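Local structure of 4'-phospho-dehydrooxetanocin synthase (Bacillus megaterium, 5UL3) at residues R663-E668 against Q694-K699; L461-G466 against A498-I503; I70-P75 against K103-C108; D78-P83 against S91-E96. The protein catalyses the radical S-adenosylmethionine- and cobalamin-dependent oxidative ring contraction of dAMP to an oxetane aldehyde, a step in the biosynthesis of oxetanocin A. All coordinates share one frame; numbering follows the deposited sequence.

Contact 1 of 4, residues R663-E668 against Q694-K699; sequences RMHSME and QLIMEK. With EDO (1,2-ethanediol), chain B.
K699 and H665 meet around O1 of a 1,2-ethanediol, probably carried in from the crystallisation liquor: K699 NZ lies 2.8 Å from EDO O1 in a weak hydrogen bond, and the same oxygen sits over one face of the H665 ring, 3.3 Å from H665 CD2. The diol is also hydrogen-bonded to D703 OD2. K699 gets there by leaving its helix with CG anti to the backbone N (chi1 177°), running nearly extended and bending only at its last torsion. Its CE passes 3.2 Å from H665 O. A lysine suits this partly exposed edge because its methylenes can pack while its ammonium group stays at the margin, where it meets the diol. M667 uses that hydrocarbon part: the two side chains run past each other in opposite directions, with M667 SD 3.7 Å from K699 CD. The methionine, bent at chi2 and chi3, then carries its CE to L695 CB at 4.0 Å, crossing the leucine at about a right angle, and its CG faces I696 CG1. Such an unbranched chain can follow the uneven surface of a helix. M667 is brought to it by a Schellman motif that ends helix 652-664, with S666 at positive phi. The contact lays the turn that follows helix 652-664 against the flank of helix 683-709, while helix 620-648 touches both, meeting H665 through E635 and I696 through I636.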
loop_
_atom_site.group_PDB
_atom_site.type_symbol
_atom_site.label_atom_id
_atom_site.label_comp_id
_atom_site.label_asym_id
_atom_site.label_seq_id
_atom_site.Cartn_x
_atom_site.Cartn_y
_atom_site.Cartn_z
ATOM N N ARG A 663 -38.896 -9.212 -9.312
ATOM C CA ARG A 663 -40.106 -8.430 -9.537
ATOM C C ARG A 663 -39.793 -6.940 -9.582
ATOM O O ARG A 663 -40.365 -6.204 -10.393
ATOM C CB ARG A 663 -41.139 -8.739 -8.455
ATOM C CG ARG A 663 -42.434 -7.967 -8.601
ATOM C CD ARG A 663 -43.459 -8.408 -7.574
ATOM N NE ARG A 663 -43.009 -8.149 -6.208
ATOM C CZ ARG A 663 -43.191 -6.999 -5.568
ATOM N NH1 ARG A 663 -43.813 -5.992 -6.170
ATOM N NH2 ARG A 663 -42.750 -6.854 -4.326
ATOM N N MET A 664 -38.880 -6.480 -8.729
ATOM C CA MET A 664 -38.454 -5.086 -8.777
ATOM C C MET A 664 -37.827 -4.726 -10.117
ATOM O O MET A 664 -37.856 -3.555 -10.509
ATOM C CB MET A 664 -37.467 -4.808 -7.644
ATOM C CG MET A 664 -37.077 -3.349 -7.494
ATOM S SD MET A 664 -35.648 -3.137 -6.414
ATOM C CE MET A 664 -34.395 -4.033 -7.330
ATOM N N HIS A 665 -37.277 -5.706 -10.837
ATOM C CA HIS A 665 -36.643 -5.471 -12.128
ATOM C C HIS A 665 -37.453 -6.011 -13.300
ATOM O O HIS A 665 -36.972 -5.973 -14.437
ATOM C CB HIS A 665 -35.236 -6.073 -12.140
ATOM C CG HIS A 665 -34.229 -5.247 -11.402
ATOM N ND1 HIS A 665 -33.072 -5.776 -10.875
ATOM C CD2 HIS A 665 -34.214 -3.928 -11.095
ATOM C CE1 HIS A 665 -32.385 -4.819 -10.276
ATOM N NE2 HIS A 665 -33.056 -3.689 -10.395
ATOM N N SER A 666 -38.664 -6.515 -13.052
ATOM C CA SER A 666 -39.536 -7.030 -14.107
ATOM C C SER A 666 -38.866 -8.173 -14.868
ATOM O O SER A 666 -38.849 -8.206 -16.099
ATOM C CB SER A 666 -39.958 -5.913 -15.063
ATOM O OG SER A 666 -40.310 -4.748 -14.345
ATOM N N MET A 667 -38.309 -9.123 -14.120
ATOM C CA MET A 667 -37.670 -10.290 -14.716
ATOM C C MET A 667 -38.100 -11.556 -13.981
ATOM O O MET A 667 -37.311 -12.486 -13.788
ATOM C CB MET A 667 -36.148 -10.149 -14.720
ATOM C CG MET A 667 -35.624 -8.936 -15.488
ATOM S SD MET A 667 -35.763 -9.063 -17.293
ATOM C CE MET A 667 -34.842 -10.572 -17.612
ATOM N N GLU A 668 -39.375 -11.610 -13.585
ATOM C CA GLU A 668 -39.894 -12.736 -12.815
ATOM C C GLU A 668 -39.818 -14.059 -13.571
ATOM O O GLU A 668 -39.786 -15.119 -12.937
ATOM C CB GLU A 668 -41.341 -12.457 -12.403
ATOM C CG GLU A 668 -41.561 -11.105 -11.733
ATOM C CD GLU A 668 -41.816 -9.976 -12.723
ATOM O OE1 GLU A 668 -41.313 -10.041 -13.867
ATOM O OE2 GLU A 668 -42.527 -9.018 -12.353
ATOM N N GLN A 694 -27.785 -13.696 -16.639
ATOM C CA GLN A 694 -27.193 -12.671 -17.490
ATOM C C GLN A 694 -28.248 -11.862 -18.238
ATOM O O GLN A 694 -27.978 -10.723 -18.630
ATOM C CB GLN A 694 -26.216 -13.320 -18.472
ATOM C CG GLN A 694 -25.501 -12.331 -19.394
ATOM C CD GLN A 694 -24.498 -12.995 -20.310
ATOM O OE1 GLN A 694 -24.852 -13.865 -21.105
ATOM N NE2 GLN A 694 -23.233 -12.588 -20.211
ATOM N N LEU A 695 -29.450 -12.419 -18.431
ATOM C CA LEU A 695 -30.537 -11.643 -19.022
ATOM C C LEU A 695 -30.885 -10.419 -18.182
ATOM O O LEU A 695 -31.402 -9.428 -18.711
ATOM C CB LEU A 695 -31.773 -12.533 -19.198
ATOM C CG LEU A 695 -31.588 -13.711 -20.152
ATOM C CD1 LEU A 695 -32.804 -14.632 -20.054
ATOM C CD2 LEU A 695 -31.408 -13.207 -21.586
ATOM N N ILE A 696 -30.611 -10.455 -16.876
ATOM C CA ILE A 696 -30.849 -9.268 -16.061
ATOM C C ILE A 696 -29.775 -8.224 -16.327
ATOM O O ILE A 696 -30.063 -7.024 -16.392
ATOM C CB ILE A 696 -30.919 -9.629 -14.568
ATOM C CG1 ILE A 696 -31.938 -10.747 -14.343
ATOM C CG2 ILE A 696 -31.303 -8.404 -13.757
ATOM C CD1 ILE A 696 -31.870 -11.310 -12.959
ATOM N N MET A 697 -28.524 -8.657 -16.491
ATOM C CA MET A 697 -27.482 -7.718 -16.891
ATOM C C MET A 697 -27.787 -7.110 -18.256
ATOM O O MET A 697 -27.519 -5.925 -18.492
ATOM C CB MET A 697 -26.122 -8.413 -16.910
ATOM C CG MET A 697 -24.953 -7.480 -17.141
ATOM S SD MET A 697 -24.658 -6.423 -15.699
ATOM C CE MET A 697 -23.426 -5.362 -16.440
ATOM N N GLU A 698 -28.358 -7.904 -19.174
ATOM C CA GLU A 698 -28.734 -7.340 -20.468
ATOM C C GLU A 698 -29.733 -6.210 -20.284
ATOM O O GLU A 698 -29.630 -5.168 -20.938
ATOM C CB GLU A 698 -29.320 -8.410 -21.400
ATOM C CG GLU A 698 -29.658 -7.798 -22.776
ATOM C CD GLU A 698 -30.512 -8.675 -23.679
ATOM O OE1 GLU A 698 -31.005 -9.721 -23.226
ATOM O OE2 GLU A 698 -30.681 -8.299 -24.862
ATOM N N LYS A 699 -30.692 -6.388 -19.376
ATOM C CA LYS A 699 -31.709 -5.366 -19.162
ATOM C C LYS A 699 -31.074 -4.055 -18.723
ATOM O O LYS A 699 -31.427 -2.977 -19.222
ATOM C CB LYS A 699 -32.730 -5.845 -18.129
ATOM C CG LYS A 699 -33.780 -4.801 -17.789
ATOM C CD LYS A 699 -35.025 -5.427 -17.193
ATOM C CE LYS A 699 -36.128 -4.391 -17.033
ATOM N NZ LYS A 699 -35.727 -3.324 -16.074
HETATM C C1 EDO B . -33.235 -2.411 -14.187
HETATM O O1 EDO B . -33.529 -3.804 -14.338
HETATM C C2 EDO B . -32.169 -2.019 -15.202
HETATM O O2 EDO B . -31.783 -0.654 -14.996
#

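Contact 2 of 4, residues L461-G466 against A498-I503; sequences LVSALG and ALMKPI
A464 and S463, at the end of helix 452-464, bury the most surface here, and each offers one oxygen to the loop 498-503. S463 OG accepts the backbone N-H of M500 at 2.8 Å in a nearly straight bond (168°). A chi1 of 62° sets the hydroxyl between the backbone N and the carbonyl carbon, where it also bonds to L459 O one turn back in the helix; a small serine can serve both the helix and the loop. A464 works through its backbone: its carbonyl O takes the N-H of I503 at 2.9 Å, the donor tilted 17° from the carbonyl plane. Helix and loop both belong to the radical SAM core, a partial triose phosphate isomerase barrel. The helix closes here in a Schellman motif, with G466 at positive phi and its N bonded back to S463 O; glycine tolerates these backbone angles without a side chain pressing on the preceding carbonyl. The methyl of A464 is small enough to let the loop come close, A464 CB lying 3.9 Å from M500 CB and 3.7 Å from I503 CD1. L517 of helix 510-519 touches all three of these side chains. M500 starts toward the helix and then leads away, also meeting I524. At the exposed margin the ring of P502 lies against the bare backbone of G466, P502 CG to G466 CA 3.8 Å.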
loop_
_atom_site.group_PDB
_atom_site.type_symbol
_atom_site.label_atom_id
_atom_site.label_comp_id
_atom_site.label_asym_id
_atom_site.label_seq_id
_atom_site.Cartn_x
_atom_site.Cartn_y
_atom_site.Cartn_z
ATOM N N LEU A 461 -20.331 1.313 14.064
ATOM C CA LEU A 461 -19.643 2.355 14.817
ATOM C C LEU A 461 -18.856 3.298 13.907
ATOM O O LEU A 461 -18.924 4.523 14.063
ATOM C CB LEU A 461 -18.718 1.707 15.861
ATOM C CG LEU A 461 -19.461 0.936 16.957
ATOM C CD1 LEU A 461 -18.528 -0.022 17.726
ATOM C CD2 LEU A 461 -20.129 1.918 17.938
ATOM N N VAL A 462 -18.095 2.749 12.961
ATOM C CA VAL A 462 -17.272 3.611 12.110
ATOM C C VAL A 462 -18.152 4.438 11.184
ATOM O O VAL A 462 -17.919 5.640 11.003
ATOM C CB VAL A 462 -16.245 2.790 11.310
ATOM C CG1 VAL A 462 -15.475 3.722 10.336
ATOM C CG2 VAL A 462 -15.243 2.101 12.279
ATOM N N SER A 463 -19.175 3.816 10.593
ATOM C CA SER A 463 -20.023 4.578 9.669
ATOM C C SER A 463 -20.809 5.667 10.398
ATOM O O SER A 463 -20.989 6.767 9.850
ATOM C CB SER A 463 -20.953 3.640 8.898
ATOM O OG SER A 463 -21.849 2.943 9.745
ATOM N N ALA A 464 -21.225 5.415 11.647
ATOM C CA ALA A 464 -21.940 6.435 12.407
ATOM C C ALA A 464 -21.091 7.676 12.647
ATOM O O ALA A 464 -21.647 8.758 12.864
ATOM C CB ALA A 464 -22.436 5.859 13.749
ATOM N N LEU A 465 -19.761 7.552 12.621
ATOM C CA LEU A 465 -18.898 8.715 12.772
ATOM C C LEU A 465 -18.687 9.484 11.472
ATOM O O LEU A 465 -17.925 10.454 11.473
ATOM C CB LEU A 465 -17.549 8.282 13.336
ATOM C CG LEU A 465 -17.646 7.618 14.711
ATOM C CD1 LEU A 465 -16.299 7.010 15.101
ATOM C CD2 LEU A 465 -18.080 8.642 15.745
ATOM N N GLY A 466 -19.324 9.079 10.378
ATOM C CA GLY A 466 -19.184 9.799 9.113
ATOM C C GLY A 466 -17.980 9.408 8.283
ATOM O O GLY A 466 -17.685 10.073 7.281
ATOM N N ALA A 498 -26.304 -2.446 9.480
ATOM C CA ALA A 498 -24.890 -2.212 9.736
ATOM C C ALA A 498 -24.457 -0.808 9.350
ATOM O O ALA A 498 -23.816 -0.116 10.139
ATOM C CB ALA A 498 -24.038 -3.246 8.979
ATOM N N LEU A 499 -24.815 -0.343 8.158
ATOM C CA LEU A 499 -24.308 0.943 7.689
ATOM C C LEU A 499 -25.185 2.075 8.217
ATOM O O LEU A 499 -26.389 2.124 7.938
ATOM C CB LEU A 499 -24.237 0.959 6.161
ATOM C CG LEU A 499 -23.430 -0.199 5.551
ATOM C CD1 LEU A 499 -23.444 -0.149 4.026
ATOM C CD2 LEU A 499 -21.989 -0.198 6.081
ATOM N N MET A 500 -24.577 2.975 8.985
ATOM C CA MET A 500 -25.264 4.100 9.602
ATOM C C MET A 500 -24.959 5.385 8.848
ATOM O O MET A 500 -23.857 5.575 8.321
ATOM C CB MET A 500 -24.847 4.282 11.064
ATOM C CG MET A 500 -25.136 3.098 11.967
ATOM S SD MET A 500 -26.903 2.834 12.244
ATOM C CE MET A 500 -27.116 1.327 11.331
ATOM N N LYS A 501 -25.947 6.276 8.812
ATOM C CA LYS A 501 -25.695 7.635 8.390
ATOM C C LYS A 501 -24.785 8.308 9.405
ATOM O O LYS A 501 -24.716 7.878 10.558
ATOM C CB LYS A 501 -26.996 8.427 8.293
ATOM C CG LYS A 501 -27.977 7.931 7.264
ATOM C CD LYS A 501 -29.278 8.722 7.377
ATOM C CE LYS A 501 -30.180 8.490 6.177
ATOM N NZ LYS A 501 -31.497 9.163 6.344
ATOM N N PRO A 502 -24.077 9.367 9.006
ATOM C CA PRO A 502 -23.345 10.170 9.996
ATOM C C PRO A 502 -24.308 10.684 11.049
ATOM O O PRO A 502 -25.312 11.323 10.737
ATOM C CB PRO A 502 -22.748 11.315 9.162
ATOM C CG PRO A 502 -22.653 10.753 7.775
ATOM C CD PRO A 502 -23.844 9.840 7.629
ATOM N N ILE A 503 -24.004 10.387 12.307
ATOM C CA ILE A 503 -24.904 10.686 13.412
ATOM C C ILE A 503 -24.424 11.961 14.085
ATOM O O ILE A 503 -23.240 12.089 14.413
ATOM C CB ILE A 503 -24.968 9.520 14.414
ATOM C CG1 ILE A 503 -25.618 8.298 13.760
ATOM C CG2 ILE A 503 -25.749 9.929 15.651
ATOM C CD1 ILE A 503 -25.745 7.098 14.679
HETATM O O HOH W 1 -20.477 11.993 13.485
#

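Contact 3 of 4, residues I70-P75 against K103-C108; sequences IHVFSP and KCFLSC. With EDO (1,2-ethanediol), chain O.
A cysteine sulfur lies over the face of a histidine ring between two neighbouring strands: C104 SG is 3.9 Å from the centroid of the H71 ring, 25° off its normal and displaced toward the rim, closest to H71 CE1. The two residues form the non-hydrogen-bonded pair, where the alpha carbons approach to 4.3 Å. C104 puts its sulfur anti to its own backbone N (chi1 -172°). Both nitrogens of the H71 ring are engaged, ND1 with Y102 OH and NE2 with E65, so the imidazole is held in its orientation while its face receives the polarisable sulfur. On either side of this pair come hydrogen-bonded pairs, I70 with F105 and V72 with K103. F105 N gives I70 O the shorter and straighter bond of its pair, 2.8 Å and 175°; V72 N binds K103 O at 2.9 Å, nearly in line with the carbonyl. On the sheet face carrying I70, V72, K103 and F105, V72 packs diagonally on F105, its CG2 at the ring edge near the plane, 3.9 Å from F105 CD2. The methylene CG of K103 lies over a face of that ring, a use of lysine's aliphatic part. Beta-branched I70 and V72 suit the extended backbone. This is the antiparallel pairing of strands 69-73 and 102-106, the latter forming one edge of the four-stranded sheet in the N-terminal region.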
loop_
_atom_site.group_PDB
_atom_site.type_symbol
_atom_site.label_atom_id
_atom_site.label_comp_id
_atom_site.label_asym_id
_atom_site.label_seq_id
_atom_site.Cartn_x
_atom_site.Cartn_y
_atom_site.Cartn_z
ATOM N N ILE A 70 37.990 22.336 5.830
ATOM C CA ILE A 70 36.641 21.877 5.489
ATOM C C ILE A 70 35.637 22.655 6.338
ATOM O O ILE A 70 35.662 22.562 7.571
ATOM C CB ILE A 70 36.482 20.363 5.724
ATOM C CG1 ILE A 70 37.436 19.570 4.829
ATOM C CG2 ILE A 70 35.017 19.911 5.531
ATOM C CD1 ILE A 70 37.494 18.098 5.175
ATOM N N HIS A 71 34.752 23.411 5.683
ATOM C CA HIS A 71 33.684 24.130 6.371
ATOM C C HIS A 71 32.428 23.278 6.391
ATOM O O HIS A 71 32.113 22.617 5.404
ATOM C CB HIS A 71 33.356 25.444 5.667
ATOM C CG HIS A 71 34.535 26.347 5.481
ATOM N ND1 HIS A 71 34.866 27.333 6.383
ATOM C CD2 HIS A 71 35.448 26.418 4.487
ATOM C CE1 HIS A 71 35.944 27.967 5.957
ATOM N NE2 HIS A 71 36.316 27.432 4.808
ATOM N N VAL A 72 31.695 23.329 7.497
ATOM C CA VAL A 72 30.464 22.558 7.643
ATOM C C VAL A 72 29.363 23.497 8.118
ATOM O O VAL A 72 29.503 24.142 9.166
ATOM C CB VAL A 72 30.633 21.381 8.621
ATOM C CG1 VAL A 72 29.401 20.456 8.559
ATOM C CG2 VAL A 72 31.908 20.599 8.309
ATOM N N PHE A 73 28.257 23.542 7.366
ATOM C CA PHE A 73 27.090 24.369 7.666
ATOM C C PHE A 73 25.888 23.479 7.949
ATOM O O PHE A 73 25.547 22.623 7.124
ATOM C CB PHE A 73 26.743 25.280 6.484
ATOM C CG PHE A 73 27.817 26.284 6.145
ATOM C CD1 PHE A 73 28.818 25.972 5.236
ATOM C CD2 PHE A 73 27.803 27.552 6.713
ATOM C CE1 PHE A 73 29.809 26.908 4.917
ATOM C CE2 PHE A 73 28.787 28.485 6.402
ATOM C CZ PHE A 73 29.783 28.161 5.506
ATOM N N SER A 74 25.226 23.709 9.079
ATOM C CA SER A 74 24.056 22.922 9.479
ATOM C C SER A 74 22.980 23.876 9.975
ATOM O O SER A 74 22.781 24.037 11.183
ATOM C CB SER A 74 24.431 21.885 10.538
ATOM O OG SER A 74 23.312 21.105 10.908
ATOM N N PRO A 75 22.246 24.512 9.057
ATOM C CA PRO A 75 21.339 25.597 9.461
ATOM C C PRO A 75 20.140 25.138 10.258
ATOM O O PRO A 75 19.540 25.960 10.964
ATOM C CB PRO A 75 20.908 26.216 8.129
ATOM C CG PRO A 75 21.175 25.197 7.104
ATOM C CD PRO A 75 22.298 24.321 7.606
ATOM N N LYS A 103 31.247 25.103 11.520
ATOM C CA LYS A 103 32.551 24.737 12.054
ATOM C C LYS A 103 33.512 24.573 10.889
ATOM O O LYS A 103 33.148 24.013 9.852
ATOM C CB LYS A 103 32.479 23.454 12.892
ATOM C CG LYS A 103 33.837 22.909 13.353
ATOM C CD LYS A 103 34.133 23.251 14.794
ATOM C CE LYS A 103 35.524 22.766 15.204
ATOM N NZ LYS A 103 35.961 23.426 16.465
ATOM N N CYS A 104 34.727 25.091 11.049
ATOM C CA CYS A 104 35.792 24.852 10.088
ATOM C C CYS A 104 36.771 23.857 10.705
ATOM O O CYS A 104 37.275 24.082 11.811
ATOM C CB CYS A 104 36.497 26.155 9.713
ATOM S SG CYS A 104 37.648 25.932 8.369
ATOM N N PHE A 105 37.015 22.754 10.005
ATOM C CA PHE A 105 37.915 21.705 10.468
ATOM C C PHE A 105 39.248 21.849 9.747
ATOM O O PHE A 105 39.296 21.812 8.514
ATOM C CB PHE A 105 37.315 20.318 10.230
ATOM C CG PHE A 105 36.185 20.001 11.153
ATOM C CD1 PHE A 105 36.431 19.705 12.483
ATOM C CD2 PHE A 105 34.870 20.030 10.702
ATOM C CE1 PHE A 105 35.399 19.426 13.351
ATOM C CE2 PHE A 105 33.831 19.763 11.574
ATOM C CZ PHE A 105 34.097 19.451 12.895
ATOM N N LEU A 106 40.322 22.012 10.518
ATOM C CA LEU A 106 41.641 22.339 9.989
ATOM C C LEU A 106 42.579 21.150 10.147
ATOM O O LEU A 106 42.663 20.562 11.230
ATOM C CB LEU A 106 42.210 23.563 10.708
ATOM C CG LEU A 106 41.318 24.798 10.644
ATOM C CD1 LEU A 106 41.780 25.855 11.642
ATOM C CD2 LEU A 106 41.336 25.349 9.242
ATOM N N SER A 107 43.277 20.803 9.061
ATOM C CA SER A 107 44.245 19.704 9.053
ATOM C C SER A 107 43.640 18.403 9.575
ATOM O O SER A 107 44.267 17.658 10.335
ATOM C CB SER A 107 45.496 20.094 9.839
ATOM O OG SER A 107 46.038 21.273 9.266
ATOM N N CYS A 108 42.413 18.113 9.141
ATOM C CA CYS A 108 41.705 16.893 9.516
ATOM C C CYS A 108 41.699 15.978 8.296
ATOM O O CYS A 108 40.700 15.857 7.583
ATOM C CB CYS A 108 40.301 17.213 10.007
ATOM S SG CYS A 108 40.277 18.118 11.575
HETATM C C1 EDO O . 20.769 28.589 12.331
HETATM O O1 EDO O . 20.728 28.561 10.897
HETATM C C2 EDO O . 19.328 28.738 12.809
HETATM O O2 EDO O . 19.264 28.671 14.238
#

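Contact 4 of 4, residues D78-P83 against S91-E96; sequences DLRENP and SWYEIE. With EDO (1,2-ethanediol), chain Z.
R80 carries the polar side, its NH1 reaching two backbone carbonyls of the facing loop. The bond to E94 O is 2.8 Å long and lies in the guanidinium plane; that to I95 O, 3.0 Å, is weak. On its other side the guanidinium grips D78 side-on through NE and NH2, both bonding to OD2; R80 NE, 2.8 Å from D78 OD2 in a salt bridge, uses the syn lone pair. This ion pair aims NH1 at the carbonyls; arginine has N-H groups enough for all of them, and methylenes to pack on Y93. D78 OD1 also accepts R80 N, an Asx turn leading into the 3-10 turn 79-81; both loops flank helix 83-88, for which N82 is the N-cap. Aromatic packing follows: R80 CB sits over the Y93 face, 4.1 Å from the ring centroid, a CH-pi contact, the guanidinium and ring planes 75° apart. The indole edge of W92 meets the backbone carbonyl of L79, W92 CZ2 lying 3.5 Å from L79 O, while L79 CG packs 4.0 Å from W92 CH2. One water accepts from W92 NE1 at 2.9 Å and donates to R80 O and N82 O where the loops meet.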
loop_
_atom_site.group_PDB
_atom_site.type_symbol
_atom_site.label_atom_id
_atom_site.label_comp_id
_atom_site.label_asym_id
_atom_site.label_seq_id
_atom_site.Cartn_x
_atom_site.Cartn_y
_atom_site.Cartn_z
ATOM N N ASP A 78 21.764 21.488 15.385
ATOM C CA ASP A 78 23.041 21.502 16.093
ATOM C C ASP A 78 24.019 20.557 15.418
ATOM O O ASP A 78 23.754 19.358 15.292
ATOM C CB ASP A 78 22.814 21.094 17.556
ATOM C CG ASP A 78 24.083 21.205 18.424
ATOM O OD1 ASP A 78 25.146 21.617 17.922
ATOM O OD2 ASP A 78 23.999 20.859 19.621
ATOM N N LEU A 79 25.144 21.113 14.970
ATOM C CA LEU A 79 26.172 20.317 14.310
ATOM C C LEU A 79 26.680 19.178 15.192
ATOM O O LEU A 79 27.166 18.161 14.680
ATOM C CB LEU A 79 27.322 21.233 13.908
ATOM C CG LEU A 79 28.330 20.791 12.875
ATOM C CD1 LEU A 79 27.591 20.364 11.632
ATOM C CD2 LEU A 79 29.236 21.989 12.579
ATOM N N ARG A 80 26.582 19.315 16.513
ATOM C CA ARG A 80 27.067 18.247 17.381
ATOM C C ARG A 80 26.298 16.943 17.185
ATOM O O ARG A 80 26.793 15.883 17.574
ATOM C CB ARG A 80 27.011 18.705 18.842
ATOM C CG ARG A 80 27.846 19.979 19.077
ATOM C CD ARG A 80 27.787 20.452 20.531
ATOM N NE ARG A 80 26.406 20.637 20.975
ATOM C CZ ARG A 80 26.040 20.804 22.242
ATOM N NH1 ARG A 80 26.955 20.814 23.208
ATOM N NH2 ARG A 80 24.757 20.957 22.547
ATOM N N GLU A 81 25.121 16.984 16.561
ATOM C CA GLU A 81 24.357 15.769 16.300
ATOM C C GLU A 81 24.655 15.150 14.936
ATOM O O GLU A 81 24.055 14.128 14.594
ATOM C CB GLU A 81 22.852 16.061 16.423
ATOM C CG GLU A 81 22.439 16.506 17.812
ATOM C CD GLU A 81 21.007 17.002 17.875
ATOM O OE1 GLU A 81 20.155 16.475 17.124
ATOM O OE2 GLU A 81 20.736 17.924 18.675
ATOM N N ASN A 82 25.557 15.733 14.164
ATOM C CA ASN A 82 25.879 15.244 12.816
ATOM C C ASN A 82 26.482 13.839 12.884
ATOM O O ASN A 82 27.519 13.642 13.542
ATOM C CB ASN A 82 26.840 16.257 12.177
ATOM C CG ASN A 82 27.265 15.888 10.774
ATOM O OD1 ASN A 82 27.651 14.758 10.495
ATOM N ND2 ASN A 82 27.225 16.866 9.882
ATOM N N PRO A 83 25.878 12.840 12.230
ATOM C CA PRO A 83 26.324 11.456 12.416
ATOM C C PRO A 83 27.618 11.157 11.687
ATOM O O PRO A 83 28.373 10.274 12.112
ATOM C CB PRO A 83 25.154 10.633 11.849
ATOM C CG PRO A 83 24.594 11.517 10.749
ATOM C CD PRO A 83 24.730 12.944 11.303
ATOM N N SER A 91 34.524 12.552 19.786
ATOM C CA SER A 91 34.667 13.617 20.772
ATOM C C SER A 91 35.140 14.915 20.147
ATOM O O SER A 91 35.901 15.659 20.762
ATOM C CB SER A 91 35.639 13.224 21.890
ATOM O OG SER A 91 35.173 12.115 22.630
ATOM N N TRP A 92 34.714 15.227 18.916
ATOM C CA TRP A 92 35.226 16.456 18.333
ATOM C C TRP A 92 34.659 17.700 19.011
ATOM O O TRP A 92 35.301 18.758 18.964
ATOM C CB TRP A 92 34.955 16.520 16.825
ATOM C CG TRP A 92 33.513 16.690 16.435
ATOM C CD1 TRP A 92 32.619 15.695 16.127
ATOM C CD2 TRP A 92 32.799 17.930 16.287
ATOM N NE1 TRP A 92 31.397 16.244 15.818
ATOM C CE2 TRP A 92 31.480 17.609 15.895
ATOM C CE3 TRP A 92 33.148 19.276 16.454
ATOM C CZ2 TRP A 92 30.501 18.585 15.673
ATOM C CZ3 TRP A 92 32.171 20.252 16.224
ATOM C CH2 TRP A 92 30.865 19.894 15.840
ATOM N N TYR A 93 33.499 17.600 19.648
ATOM C CA TYR A 93 32.757 18.787 20.072
ATOM C C TYR A 93 32.744 18.932 21.593
ATOM O O TYR A 93 33.083 18.010 22.337
ATOM C CB TYR A 93 31.322 18.724 19.543
ATOM C CG TYR A 93 30.601 17.489 20.004
ATOM C CD1 TYR A 93 29.893 17.486 21.194
ATOM C CD2 TYR A 93 30.644 16.317 19.259
ATOM C CE1 TYR A 93 29.248 16.361 21.630
ATOM C CE2 TYR A 93 29.989 15.177 19.686
ATOM C CZ TYR A 93 29.289 15.209 20.874
ATOM O OH TYR A 93 28.634 14.082 21.310
ATOM N N GLU A 94 32.329 20.117 22.050
ATOM C CA GLU A 94 32.178 20.393 23.476
ATOM C C GLU A 94 30.763 20.035 23.919
ATOM O O GLU A 94 29.786 20.556 23.366
ATOM C CB GLU A 94 32.474 21.859 23.777
ATOM C CG GLU A 94 33.876 22.303 23.449
ATOM C CD GLU A 94 34.003 23.811 23.461
ATOM O OE1 GLU A 94 33.027 24.486 23.065
ATOM O OE2 GLU A 94 35.069 24.324 23.875
ATOM N N ILE A 95 30.658 19.153 24.921
ATOM C CA ILE A 95 29.358 18.672 25.393
ATOM C C ILE A 95 28.536 19.803 25.996
ATOM O O ILE A 95 27.298 19.762 25.980
ATOM C CB ILE A 95 29.555 17.517 26.400
ATOM C CG1 ILE A 95 30.232 16.322 25.727
ATOM C CG2 ILE A 95 28.228 17.074 27.010
ATOM C CD1 ILE A 95 30.149 15.041 26.546
ATOM N N GLU A 96 29.191 20.830 26.525
ATOM C CA GLU A 96 28.504 21.954 27.155
ATOM C C GLU A 96 28.817 23.224 26.371
ATOM O O GLU A 96 29.802 23.915 26.636
ATOM C CB GLU A 96 28.905 22.094 28.625
ATOM C CG GLU A 96 28.105 23.150 29.370
ATOM C CD GLU A 96 26.622 22.823 29.430
ATOM O OE1 GLU A 96 26.253 21.872 30.156
ATOM O OE2 GLU A 96 25.831 23.508 28.742
HETATM C C1 EDO Z . 32.594 21.076 27.242
HETATM O O1 EDO Z . 31.752 20.223 28.032
HETATM C C2 EDO Z . 32.356 22.537 27.595
HETATM O O2 EDO Z . 32.963 23.391 26.616
HETATM O O HOH W 2 28.828 14.997 15.591
#

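Contacts 3 and 4 form one neighbourhood, their centres 12 Å apart, since segments 78-83 and 91-96 both belong to the connection between strands 69-73 and 102-106. L79 bridges them: its CD1 lies 3.6 Å from V72 CG1 and its CD2 3.6 Å from K103 CB, while W92 meets the F105 ring edge-to-face. Contacts 1 and 2 lie far from that pair, contact 2 within the radical SAM core and contact 1 among the helices near the C-terminus; their centres are 32 Å apart and their nearest atoms about 16 Å. Contacts 1 and 3, on opposite sides of the chain's centre, are 79 Å apart between centres. All four lie away from the cobalamin and iron-sulfur sites.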